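Local structure of putative Xylose isomerase (Rhodospirillum rubrum, 3QXB) at residues A[212-217]-A[229-233]. The protein probably acts as a sugar isomerase of the xylose isomerase-like TIM-barrel family, and binds iron and manganese ions. Residues are numbered along the deposited sequence; the frame is centred on the assembly and turned at random.
With FE (Fe (III) ion), chain E; MN (manganese (II) ion), chain G.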
# COMPACT_ATOMS: atom_id res chain seq x y z
N VAL A 212 3.99 -15.84 -11.80
CA VAL A 212 4.48 -16.43 -10.56
C VAL A 212 5.65 -15.61 -10.04
O VAL A 212 6.56 -15.29 -10.77
CB VAL A 212 4.86 -17.89 -10.75
CG1 VAL A 212 5.62 -18.46 -9.53
CG2 VAL A 212 3.59 -18.71 -11.09
N ASP A 213 5.56 -15.24 -8.76
CA ASP A 213 6.57 -14.41 -8.16
C ASP A 213 7.50 -15.33 -7.38
O ASP A 213 7.05 -16.10 -6.53
CB ASP A 213 5.90 -13.42 -7.22
CG ASP A 213 6.87 -12.44 -6.62
OD1 ASP A 213 8.02 -12.86 -6.34
OD2 ASP A 213 6.48 -11.27 -6.45
N TRP A 214 8.78 -15.30 -7.70
CA TRP A 214 9.74 -16.26 -7.13
C TRP A 214 9.74 -16.18 -5.58
O TRP A 214 9.90 -17.20 -4.91
CB TRP A 214 11.15 -16.00 -7.68
CG TRP A 214 11.43 -16.64 -8.99
CD1 TRP A 214 10.87 -16.34 -10.19
CD2 TRP A 214 12.36 -17.70 -9.24
NE1 TRP A 214 11.38 -17.13 -11.17
CE2 TRP A 214 12.31 -17.99 -10.62
CE3 TRP A 214 13.26 -18.41 -8.44
CZ2 TRP A 214 13.09 -18.98 -11.22
CZ3 TRP A 214 14.06 -19.43 -9.04
CH2 TRP A 214 13.96 -19.68 -10.42
N GLY A 215 9.51 -15.01 -5.03
CA GLY A 215 9.49 -14.84 -3.58
C GLY A 215 8.26 -15.46 -2.92
O GLY A 215 8.29 -15.81 -1.74
N HIS A 216 7.17 -15.56 -3.67
CA HIS A 216 5.96 -16.16 -3.18
C HIS A 216 6.07 -17.70 -3.22
O HIS A 216 5.71 -18.36 -2.26
CB HIS A 216 4.80 -15.74 -4.03
CG HIS A 216 4.51 -14.28 -3.98
ND1 HIS A 216 3.41 -13.74 -4.61
CD2 HIS A 216 5.15 -13.25 -3.36
CE1 HIS A 216 3.40 -12.43 -4.40
NE2 HIS A 216 4.43 -12.11 -3.63
N ALA A 217 6.59 -18.24 -4.31
CA ALA A 217 6.77 -19.69 -4.43
C ALA A 217 7.80 -20.20 -3.41
O ALA A 217 7.69 -21.32 -2.91
CB ALA A 217 7.21 -20.06 -5.85
N MSE A 229 10.79 -23.85 -7.32
CA MSE A 229 10.16 -23.52 -8.58
C MSE A 229 9.93 -24.74 -9.44
O MSE A 229 9.02 -24.70 -10.24
CB MSE A 229 10.92 -22.43 -9.32
CG MSE A 229 10.80 -21.06 -8.65
SE MSE A 229 9.04 -20.34 -8.73
CE MSE A 229 8.94 -20.14 -10.64
N ASP A 230 10.70 -25.82 -9.26
CA ASP A 230 10.46 -27.05 -10.04
C ASP A 230 9.08 -27.62 -9.74
O ASP A 230 8.44 -28.20 -10.61
CB ASP A 230 11.53 -28.13 -9.80
CG ASP A 230 12.89 -27.74 -10.35
OD1 ASP A 230 13.00 -27.28 -11.52
OD2 ASP A 230 13.88 -27.92 -9.61
N HIS A 231 8.64 -27.48 -8.49
CA HIS A 231 7.31 -27.95 -8.10
C HIS A 231 6.23 -27.13 -8.83
O HIS A 231 5.18 -27.64 -9.19
CB HIS A 231 7.14 -27.86 -6.58
CG HIS A 231 5.75 -28.16 -6.10
ND1 HIS A 231 5.21 -29.43 -6.17
CD2 HIS A 231 4.81 -27.37 -5.54
CE1 HIS A 231 3.97 -29.39 -5.70
NE2 HIS A 231 3.71 -28.15 -5.31
N TRP A 232 6.52 -25.85 -9.06
CA TRP A 232 5.59 -24.97 -9.76
C TRP A 232 5.52 -25.39 -11.24
O TRP A 232 4.43 -25.51 -11.80
CB TRP A 232 5.94 -23.50 -9.53
CG TRP A 232 5.35 -23.04 -8.24
CD1 TRP A 232 5.84 -23.24 -7.00
CD2 TRP A 232 4.08 -22.38 -8.08
NE1 TRP A 232 4.97 -22.73 -6.06
CE2 TRP A 232 3.88 -22.19 -6.70
CE3 TRP A 232 3.10 -21.94 -8.97
CZ2 TRP A 232 2.76 -21.57 -6.19
CZ3 TRP A 232 1.96 -21.32 -8.46
CH2 TRP A 232 1.80 -21.14 -7.08
N MSE A 233 6.66 -25.67 -11.85
CA MSE A 233 6.64 -26.17 -13.23
C MSE A 233 5.95 -27.54 -13.34
O MSE A 233 5.20 -27.78 -14.28
CB MSE A 233 8.05 -26.23 -13.83
CG MSE A 233 8.73 -24.85 -13.93
SE MSE A 233 7.65 -23.48 -14.74
CE MSE A 233 8.59 -23.26 -16.42
FE FE E . 4.84 -9.97 -7.17
MN MN G . 5.16 -10.15 -3.05
O HOH W 1 5.58 -23.22 -3.14
O HOH W 2 4.30 -9.28 -5.02
O HOH W 3 3.19 -8.44 -7.51
O HOH W 4 4.10 -8.22 -2.02
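Met-229, a selenomethionine, enters the contact between Trp-214 and Ala-217. From CB its chain turns to CG, which lies over the six-membered ring of Trp-214, 3.5 Å from the ring centroid and 9° off the normal, a CH-pi contact. Bends at both chi2 (-68°) and chi3 (-65°) fold the chain back along the indole. SE thereby sits above the five-membered ring, a Met-aromatic contact, and meets Ala-217 CB at 3.4 Å. The terminal CE then reaches Val-212 CG1, 3.9 Å away, tip to tip, with Trp-214 NE1 equally near. Trp-232, one helical turn on, presents an indole face to Ala-217 CB, while its CE3 packs against Val-212 CG2. A water at the ring edge accepts from Trp-232 NE1 (3.0 Å) and donates to Ala-217 O, the one polar link across this apolar seam. With an alanine in place of Trp-214, CG and SE of Met-229 would probably lose the surface they lie on, leaving its bent chain freer to turn. The metal site of this TIM barrel lies on the other side of the 212-217 segment: Asp-213 binds iron, joined by Glu-178, His-244 and Glu-286, and caps the short helix through Gly-215 N, while His-216 binds manganese. Apolar packing on helix 229-236 thus backs the strand end and helical turn whose polar side chains serve the metals.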